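Local coordinates for Pa14_01140 (Pseudomonas aeruginosa, PDB 6OX6), which is the immunity protein of the type VI effector Tas1, which synthesises (p)ppApp, and plays a role in preventing early activation of that toxin, at residues B[33-36]-B[42-45]; B[22-27]-B[68-73]; B[15-20]-B[37-42]. One frame throughout, in Å; residues are numbered along the deposited sequence.

Contact 1: B[33-36]-B[42-45]; sequences TIHV and AESP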
loop_
_atom_site.group_PDB
_atom_site.type_symbol
_atom_site.label_atom_id
_atom_site.label_comp_id
_atom_site.label_asym_id
_atom_site.label_seq_id
_atom_site.Cartn_x
_atom_site.Cartn_y
_atom_site.Cartn_z
ATOM N N THR B 33 10.275 -9.592 18.432
ATOM C CA THR B 33 10.977 -9.430 17.166
ATOM C C THR B 33 10.099 -9.823 15.989
ATOM O O THR B 33 9.250 -10.724 16.077
ATOM C CB THR B 33 12.275 -10.255 17.133
ATOM O OG1 THR B 33 12.000 -11.586 17.568
ATOM C CG2 THR B 33 13.316 -9.653 18.077
ATOM N N ILE B 34 10.331 -9.139 14.875
ATOM C CA ILE B 34 9.672 -9.423 13.620
ATOM C C ILE B 34 10.730 -9.932 12.670
ATOM O O ILE B 34 11.787 -9.294 12.521
ATOM C CB ILE B 34 9.000 -8.174 13.033
ATOM C CG1 ILE B 34 8.014 -7.564 14.033
ATOM C CG2 ILE B 34 8.356 -8.544 11.705
ATOM C CD1 ILE B 34 7.677 -6.121 13.744
ATOM N N HIS B 35 10.457 -11.067 12.032
ATOM C CA HIS B 35 11.273 -11.538 10.924
ATOM C C HIS B 35 10.418 -11.659 9.680
ATOM O O HIS B 35 9.210 -11.858 9.770
ATOM C CB HIS B 35 11.931 -12.878 11.232
ATOM C CG HIS B 35 13.102 -12.753 12.144
ATOM N ND1 HIS B 35 12.970 -12.696 13.514
ATOM C CD2 HIS B 35 14.428 -12.643 11.888
ATOM C CE1 HIS B 35 14.164 -12.567 14.065
ATOM N NE2 HIS B 35 15.067 -12.530 13.100
ATOM N N VAL B 36 11.053 -11.558 8.513
ATOM C CA VAL B 36 10.353 -11.565 7.236
ATOM C C VAL B 36 10.814 -12.775 6.442
ATOM O O VAL B 36 11.986 -13.167 6.536
ATOM C CB VAL B 36 10.599 -10.262 6.447
ATOM C CG1 VAL B 36 12.099 -10.119 6.064
ATOM C CG2 VAL B 36 9.740 -10.229 5.217
ATOM N N ALA B 42 14.214 -18.594 2.044
ATOM C CA ALA B 42 14.358 -18.753 3.483
ATOM C C ALA B 42 14.081 -17.425 4.201
ATOM O O ALA B 42 14.106 -16.341 3.609
ATOM C CB ALA B 42 15.756 -19.266 3.835
ATOM N N GLU B 43 13.780 -17.530 5.494
ATOM C CA GLU B 43 13.597 -16.349 6.320
ATOM C C GLU B 43 14.862 -15.487 6.325
ATOM O O GLU B 43 15.985 -15.997 6.439
ATOM C CB GLU B 43 13.232 -16.770 7.747
ATOM C CG GLU B 43 12.997 -15.619 8.707
ATOM C CD GLU B 43 12.615 -16.111 10.092
ATOM O OE1 GLU B 43 13.541 -16.234 10.928
ATOM O OE2 GLU B 43 11.402 -16.386 10.341
ATOM N N SER B 44 14.674 -14.172 6.211
ATOM C CA SER B 44 15.812 -13.272 6.251
ATOM C C SER B 44 16.362 -13.246 7.674
ATOM O O SER B 44 15.591 -13.189 8.636
ATOM C CB SER B 44 15.394 -11.853 5.827
ATOM O OG SER B 44 15.111 -11.820 4.430
ATOM N N PRO B 45 17.682 -13.280 7.851
ATOM C CA PRO B 45 18.211 -13.180 9.221
ATOM C C PRO B 45 18.003 -11.813 9.856
ATOM O O PRO B 45 17.826 -11.744 11.077
ATOM C CB PRO B 45 19.702 -13.508 9.046
ATOM C CG PRO B 45 20.001 -13.162 7.602
ATOM C CD PRO B 45 18.741 -13.552 6.862
HETATM O O HOH W 1 13.825 -10.955 9.053
#

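Contact 2: B[22-27]-B[68-73]; sequences DVTYRW and EEYETG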
loop_
_atom_site.group_PDB
_atom_site.type_symbol
_atom_site.label_atom_id
_atom_site.label_comp_id
_atom_site.label_asym_id
_atom_site.label_seq_id
_atom_site.Cartn_x
_atom_site.Cartn_y
_atom_site.Cartn_z
ATOM N N ASP B 22 3.585 -11.030 -1.845
ATOM C CA ASP B 22 4.324 -12.310 -1.772
ATOM C C ASP B 22 5.281 -12.365 -0.570
ATOM O O ASP B 22 6.443 -12.751 -0.686
ATOM C CB ASP B 22 5.099 -12.545 -3.070
ATOM C CG ASP B 22 4.195 -12.919 -4.238
ATOM O OD1 ASP B 22 2.976 -13.058 -4.029
ATOM O OD2 ASP B 22 4.714 -13.082 -5.362
ATOM N N VAL B 23 4.797 -11.954 0.599
ATOM C CA VAL B 23 5.657 -11.847 1.769
ATOM C C VAL B 23 4.933 -12.432 2.980
ATOM O O VAL B 23 3.696 -12.393 3.068
ATOM C CB VAL B 23 6.109 -10.380 2.005
ATOM C CG1 VAL B 23 4.908 -9.394 2.247
ATOM C CG2 VAL B 23 7.133 -10.309 3.103
ATOM N N THR B 24 5.720 -13.028 3.891
ATOM C CA THR B 24 5.258 -13.503 5.189
ATOM C C THR B 24 6.141 -12.952 6.311
ATOM O O THR B 24 7.308 -12.593 6.113
ATOM C CB THR B 24 5.231 -15.048 5.259
ATOM O OG1 THR B 24 6.577 -15.570 5.330
ATOM C CG2 THR B 24 4.534 -15.612 4.022
ATOM N N TYR B 25 5.572 -12.903 7.513
ATOM C CA TYR B 25 6.260 -12.402 8.692
ATOM C C TYR B 25 6.043 -13.358 9.847
ATOM O O TYR B 25 5.014 -14.057 9.922
ATOM C CB TYR B 25 5.773 -10.990 9.112
ATOM C CG TYR B 25 6.115 -9.917 8.095
ATOM C CD1 TYR B 25 5.206 -9.554 7.120
ATOM C CD2 TYR B 25 7.361 -9.311 8.084
ATOM C CE1 TYR B 25 5.512 -8.598 6.190
ATOM C CE2 TYR B 25 7.674 -8.351 7.168
ATOM C CZ TYR B 25 6.754 -7.998 6.225
ATOM O OH TYR B 25 7.057 -7.038 5.300
ATOM N N ARG B 26 7.039 -13.389 10.733
ATOM C CA ARG B 26 6.971 -14.124 11.982
ATOM C C ARG B 26 7.210 -13.147 13.125
ATOM O O ARG B 26 8.217 -12.423 13.135
ATOM C CB ARG B 26 7.993 -15.259 11.997
ATOM C CG ARG B 26 8.158 -15.940 13.354
ATOM C CD ARG B 26 9.229 -17.062 13.268
ATOM N NE ARG B 26 10.583 -16.576 13.038
ATOM C CZ ARG B 26 11.460 -16.328 14.016
ATOM N NH1 ARG B 26 11.118 -16.502 15.293
ATOM N NH2 ARG B 26 12.683 -15.899 13.723
ATOM N N TRP B 27 6.270 -13.109 14.063
ATOM C CA TRP B 27 6.395 -12.340 15.293
ATOM C C TRP B 27 6.673 -13.281 16.462
ATOM O O TRP B 27 5.981 -14.285 16.651
ATOM C CB TRP B 27 5.123 -11.525 15.516
ATOM C CG TRP B 27 4.885 -10.989 16.902
ATOM C CD1 TRP B 27 4.007 -11.476 17.828
ATOM C CD2 TRP B 27 5.516 -9.843 17.512
ATOM N NE1 TRP B 27 4.056 -10.716 18.975
ATOM C CE2 TRP B 27 4.976 -9.710 18.806
ATOM C CE3 TRP B 27 6.492 -8.925 17.087
ATOM C CZ2 TRP B 27 5.366 -8.690 19.677
ATOM C CZ3 TRP B 27 6.884 -7.912 17.953
ATOM C CH2 TRP B 27 6.315 -7.801 19.235
ATOM N N GLU B 68 3.127 -23.732 11.191
ATOM C CA GLU B 68 3.486 -24.732 10.188
ATOM C C GLU B 68 3.416 -24.146 8.778
ATOM O O GLU B 68 4.326 -24.352 7.970
ATOM C CB GLU B 68 2.605 -25.984 10.307
ATOM C CG GLU B 68 2.695 -26.921 9.091
ATOM C CD GLU B 68 1.699 -26.537 7.980
ATOM O OE1 GLU B 68 0.599 -26.039 8.319
ATOM O OE2 GLU B 68 2.023 -26.697 6.774
ATOM N N GLU B 69 2.347 -23.405 8.460
ATOM C CA GLU B 69 2.260 -22.783 7.140
ATOM C C GLU B 69 3.447 -21.863 6.886
ATOM O O GLU B 69 4.042 -21.877 5.801
ATOM C CB GLU B 69 0.966 -21.988 6.999
ATOM C CG GLU B 69 -0.286 -22.807 7.029
ATOM C CD GLU B 69 -1.511 -21.928 6.915
ATOM O OE1 GLU B 69 -1.898 -21.542 5.782
ATOM O OE2 GLU B 69 -2.040 -21.560 7.981
ATOM N N TYR B 70 3.768 -21.016 7.862
ATOM C CA TYR B 70 4.920 -20.132 7.722
ATOM C C TYR B 70 6.194 -20.927 7.495
ATOM O O TYR B 70 6.972 -20.628 6.581
ATOM C CB TYR B 70 5.064 -19.252 8.957
ATOM C CG TYR B 70 6.279 -18.354 8.901
ATOM C CD1 TYR B 70 6.204 -17.115 8.315
ATOM C CD2 TYR B 70 7.515 -18.773 9.408
ATOM C CE1 TYR B 70 7.290 -16.286 8.257
ATOM C CE2 TYR B 70 8.623 -17.950 9.341
ATOM C CZ TYR B 70 8.495 -16.712 8.762
ATOM O OH TYR B 70 9.560 -15.873 8.685
ATOM N N GLU B 71 6.422 -21.959 8.313
ATOM C CA GLU B 71 7.681 -22.687 8.205
ATOM C C GLU B 71 7.752 -23.495 6.925
ATOM O O GLU B 71 8.841 -23.675 6.367
ATOM C CB GLU B 71 7.869 -23.584 9.420
ATOM C CG GLU B 71 8.120 -22.784 10.674
ATOM C CD GLU B 71 8.297 -23.669 11.891
ATOM O OE1 GLU B 71 8.302 -24.908 11.718
ATOM O OE2 GLU B 71 8.443 -23.123 13.012
ATOM N N THR B 72 6.612 -23.981 6.436
ATOM C CA THR B 72 6.624 -24.670 5.154
ATOM C C THR B 72 6.966 -23.709 4.026
ATOM O O THR B 72 7.766 -24.033 3.138
ATOM C CB THR B 72 5.275 -25.332 4.899
ATOM O OG1 THR B 72 5.004 -26.269 5.948
ATOM C CG2 THR B 72 5.317 -26.062 3.593
ATOM N N GLY B 73 6.379 -22.517 4.050
ATOM C CA GLY B 73 6.671 -21.514 3.052
ATOM C C GLY B 73 5.780 -21.616 1.828
ATOM O O GLY B 73 5.044 -22.581 1.616
HETATM O O HOH W 2 6.724 -18.239 4.833
#

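Contact 3: B[15-20]-B[37-42]; sequences YIDYDF and RFYGEA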
loop_
_atom_site.group_PDB
_atom_site.type_symbol
_atom_site.label_atom_id
_atom_site.label_comp_id
_atom_site.label_asym_id
_atom_site.label_seq_id
_atom_site.Cartn_x
_atom_site.Cartn_y
_atom_site.Cartn_z
ATOM N N TYR B 15 1.894 -15.335 12.987
ATOM C CA TYR B 15 2.422 -15.592 11.652
ATOM C C TYR B 15 1.440 -15.023 10.630
ATOM O O TYR B 15 0.226 -15.245 10.734
ATOM C CB TYR B 15 2.654 -17.094 11.434
ATOM C CG TYR B 15 3.623 -17.692 12.453
ATOM C CD1 TYR B 15 3.174 -18.123 13.707
ATOM C CD2 TYR B 15 4.987 -17.791 12.176
ATOM C CE1 TYR B 15 4.059 -18.671 14.654
ATOM C CE2 TYR B 15 5.888 -18.355 13.110
ATOM C CZ TYR B 15 5.413 -18.787 14.340
ATOM O OH TYR B 15 6.312 -19.325 15.252
ATOM N N ILE B 16 1.982 -14.323 9.632
ATOM C CA ILE B 16 1.239 -13.433 8.754
ATOM C C ILE B 16 1.582 -13.750 7.311
ATOM O O ILE B 16 2.764 -13.887 6.977
ATOM C CB ILE B 16 1.600 -11.973 9.060
ATOM C CG1 ILE B 16 1.133 -11.616 10.465
ATOM C CG2 ILE B 16 1.050 -11.071 8.018
ATOM C CD1 ILE B 16 1.745 -10.332 10.963
ATOM N N ASP B 17 0.557 -13.860 6.457
ATOM C CA ASP B 17 0.726 -13.966 5.015
ATOM C C ASP B 17 0.130 -12.724 4.354
ATOM O O ASP B 17 -1.017 -12.369 4.623
ATOM C CB ASP B 17 0.041 -15.226 4.482
ATOM C CG ASP B 17 0.092 -15.328 2.958
ATOM O OD1 ASP B 17 1.028 -14.763 2.345
ATOM O OD2 ASP B 17 -0.822 -15.965 2.369
ATOM N N TYR B 18 0.886 -12.083 3.488
ATOM C CA TYR B 18 0.409 -10.904 2.757
ATOM C C TYR B 18 0.595 -11.228 1.282
ATOM O O TYR B 18 1.682 -11.004 0.734
ATOM C CB TYR B 18 1.196 -9.658 3.180
ATOM C CG TYR B 18 0.811 -8.342 2.495
ATOM C CD1 TYR B 18 -0.489 -8.109 2.020
ATOM C CD2 TYR B 18 1.759 -7.322 2.340
ATOM C CE1 TYR B 18 -0.835 -6.892 1.401
ATOM C CE2 TYR B 18 1.414 -6.114 1.721
ATOM C CZ TYR B 18 0.111 -5.912 1.279
ATOM O OH TYR B 18 -0.208 -4.727 0.663
ATOM N N ASP B 19 -0.447 -11.765 0.636
ATOM C CA ASP B 19 -0.232 -12.276 -0.714
ATOM C C ASP B 19 -0.005 -11.160 -1.728
ATOM O O ASP B 19 0.731 -11.378 -2.701
ATOM C CB ASP B 19 -1.377 -13.181 -1.176
ATOM C CG ASP B 19 -0.899 -14.244 -2.181
ATOM O OD1 ASP B 19 -0.569 -13.873 -3.326
ATOM O OD2 ASP B 19 -0.821 -15.442 -1.831
ATOM N N PHE B 20 -0.555 -9.957 -1.506
ATOM C CA PHE B 20 -0.346 -8.884 -2.479
ATOM C C PHE B 20 1.136 -8.668 -2.788
ATOM O O PHE B 20 1.499 -8.469 -3.948
ATOM C CB PHE B 20 -0.991 -7.581 -2.004
ATOM C CG PHE B 20 -0.955 -6.482 -3.044
ATOM C CD1 PHE B 20 -1.612 -6.632 -4.262
ATOM C CD2 PHE B 20 -0.220 -5.319 -2.819
ATOM C CE1 PHE B 20 -1.568 -5.619 -5.228
ATOM C CE2 PHE B 20 -0.168 -4.295 -3.778
ATOM C CZ PHE B 20 -0.841 -4.451 -4.992
ATOM N N ARG B 37 9.877 -13.387 5.689
ATOM C CA ARG B 37 10.196 -14.492 4.778
ATOM C C ARG B 37 9.419 -14.288 3.488
ATOM O O ARG B 37 8.186 -14.380 3.487
ATOM C CB ARG B 37 9.856 -15.846 5.392
ATOM C CG ARG B 37 10.276 -17.008 4.520
ATOM C CD ARG B 37 10.198 -18.332 5.245
ATOM N NE ARG B 37 10.637 -19.415 4.370
ATOM C CZ ARG B 37 10.514 -20.713 4.636
ATOM N NH1 ARG B 37 9.954 -21.138 5.763
ATOM N NH2 ARG B 37 10.947 -21.587 3.754
ATOM N N PHE B 38 10.125 -13.989 2.399
ATOM C CA PHE B 38 9.481 -13.766 1.109
ATOM C C PHE B 38 9.171 -15.087 0.444
ATOM O O PHE B 38 9.845 -16.090 0.691
ATOM C CB PHE B 38 10.363 -12.924 0.193
ATOM C CG PHE B 38 10.496 -11.478 0.650
ATOM C CD1 PHE B 38 11.573 -11.074 1.424
ATOM C CD2 PHE B 38 9.536 -10.551 0.320
ATOM C CE1 PHE B 38 11.693 -9.778 1.854
ATOM C CE2 PHE B 38 9.648 -9.214 0.761
ATOM C CZ PHE B 38 10.725 -8.847 1.525
ATOM N N TYR B 39 8.131 -15.088 -0.399
ATOM C CA TYR B 39 7.738 -16.313 -1.089
ATOM C C TYR B 39 8.933 -16.899 -1.807
ATOM O O TYR B 39 9.688 -16.178 -2.458
ATOM C CB TYR B 39 6.633 -16.044 -2.106
ATOM C CG TYR B 39 5.247 -15.882 -1.545
ATOM C CD1 TYR B 39 5.030 -15.587 -0.196
ATOM C CD2 TYR B 39 4.149 -16.020 -2.376
ATOM C CE1 TYR B 39 3.746 -15.415 0.302
ATOM C CE2 TYR B 39 2.887 -15.852 -1.906
ATOM C CZ TYR B 39 2.677 -15.546 -0.571
ATOM O OH TYR B 39 1.364 -15.417 -0.149
ATOM N N GLY B 40 9.122 -18.209 -1.661
ATOM C CA GLY B 40 10.203 -18.906 -2.337
ATOM C C GLY B 40 11.581 -18.743 -1.732
ATOM O O GLY B 40 12.571 -19.145 -2.369
ATOM N N GLU B 41 11.691 -18.192 -0.525
ATOM C CA GLU B 41 12.991 -17.945 0.079
ATOM C C GLU B 41 13.007 -18.461 1.502
ATOM O O GLU B 41 11.964 -18.669 2.120
ATOM C CB GLU B 41 13.328 -16.449 0.088
ATOM C CG GLU B 41 13.518 -15.894 -1.301
ATOM C CD GLU B 41 13.790 -14.400 -1.327
ATOM O OE1 GLU B 41 14.288 -13.855 -0.313
ATOM O OE2 GLU B 41 13.515 -13.782 -2.378
ATOM N N ALA B 42 14.214 -18.594 2.044
ATOM C CA ALA B 42 14.358 -18.753 3.483
ATOM C C ALA B 42 14.081 -17.425 4.201
ATOM O O ALA B 42 14.106 -16.341 3.609
ATOM C CB ALA B 42 15.756 -19.266 3.835
#

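Contact 1: B[33-36]-B[42-45]
The carbonyl oxygen of V36 is gripped by the loop 42-45 through two donors of unequal strength. S44 N gives it a hydrogen bond of 2.9 Å, with an N-H...O angle of 160° and the nitrogen lying almost in line with the C=O bond. A weaker CA-H...O contact comes from E43, whose CA stands 3.6 Å from V36 O. V36 N is met indirectly: a water accepts its proton and donates its own to S44 O, so both polar backbone atoms of V36 are tied to the loop. V36 CG1 also touches S44 CB, at 3.7 Å. E43 leaves the loop with CG anti to its backbone N (chi1 -179°) and stays extended at the next bond, which carries its carboxylate across the base of H35, with E43 CD 3.5 Å from H35 CB. The carboxylate and the imidazole are turned only 20° from one another. The ring of H35 presents its edge to the loop carbonyls, H35 CD2 lying 3.5 Å from S44 O and H35 NE2 equally near P45 O. Beyond H35, E43 OE2 is held by a salt bridge from R26 NE and a hydrogen bond with Y70 OH, which fix the end of this side chain. K298 of the Tas1 chain packs on V36 and S44. Strand 33-38 is an outermost strand of the antiparallel sheet within this chain, paired with strand 23-28 through H35 and R26; the loop runs beside it, and the backbone of I34 hydrogen-bonds that of V48 farther along the chain.

Contact 2: B[22-27]-B[68-73]
The aromatic ring of Y70 receives R26 CB over one face, while T24 OG1 and the carbonyl carbon of Y25 approach it obliquely. The methylene makes a CH-pi contact, with R26 CB 3.9 Å from the ring centroid and displaced toward the rim, closest to Y70 CZ. The guanidinium of R26 turns an edge toward Y70 CE2, its plane 61° from that of the ring. This is helix-on-sheet packing: helix 67-72 lies against one face of the four-stranded antiparallel sheet, and the axes of segments 23-27 and 68-72 pass 9.4 Å apart at -124°. Y25 points to the other face, where it packs on L54 and A58 of helix 53-61, so that strand 23-28 is sandwiched between two helices. A chi1 of 177° swings the Y70 ring away from its own backbone N and out from the helix across the strand, where it also meets the ring of Y15. The polar ends of Y70 and R26 both go to E43, in the loop after strand 33-38. G73, the first residue after the helix, leaves helical geometry with a positive phi, although G73 N still bonds E69 O. T24 OG1 lies 3.1 Å from Y70 CE1 and hydrogen-bonds R37 O on the next strand. A water links the two segments, donating one proton to T24 OG1 at 2.7 Å and the other to the carbonyl oxygen Y70 O at 3.0 Å.

Contact 3: B[15-20]-B[37-42]
Segments 15-20 and 37-42 approach without pairing, D17 CA and R37 CA standing 9.5 Å apart, and beyond its strand the second segment folds through a type II beta turn from F38 to E41, closed by E41 N on F38 O. The span is bridged by Y39, whose hydroxyl reaches the end of strand 14-18. Y39 OH lies within hydrogen-bonding distance of two carboxylates, 2.6 Å from D17 OD1 and 2.8 Å from D19 OD2, and both oxygens sit at the edge of the ring near its plane. In D17 the carboxylate stands opposite the backbone N about the CA-CB bond (chi1 175°), which brings OD1 round to the phenol. D19 was modelled in two conformers, which makes its share doubtful. The two carboxylates differ in pose, that of D17 turned 36° from the Y39 ring and that of D19 nearly perpendicular to it. In the sheet order, strand 23-28 lies between strands 14-18 and 33-38 and is hydrogen-bonded to both, so Y39 crosses over this intervening strand, touching T24 and D22 as it goes, and its ring stacks with F74. R37, just before the turn, spans it: R37 NE donates to E41 O at 2.7 Å, nearly straight at 173°, with the oxygen in the guanidinium plane and the nitrogen in the carbonyl plane. G40 takes the positive phi of the turn. On the toxin side, K303 of the Tas1 chain forms a salt bridge with E41 OE2 and a cation-pi contact with F38.

All three contacts involve the same antiparallel sheet. Contacts 1 and 2, with centres 9 Å apart, meet at E43 OE2, which lies 2.5 Å from Y70 OH and 2.8 Å from R26 NE, so the loop, strand 23-28 and helix 67-72 are joined through this one oxygen. Contacts 2 and 3 are closer, about 5 Å between centres: T24 OG1 is 2.7 Å from R37 O, and R37 NH1 is 2.8 Å from E71 O, tying the end of strand 33-38 to helix 67-72. Contacts 1 and 3 have centres about 10 Å apart and share strand 33-38 and A42. Segments of all three contacts reach the Tas1 chain, through packing in contacts 1 and 2 and additionally through charged interactions in contact 3.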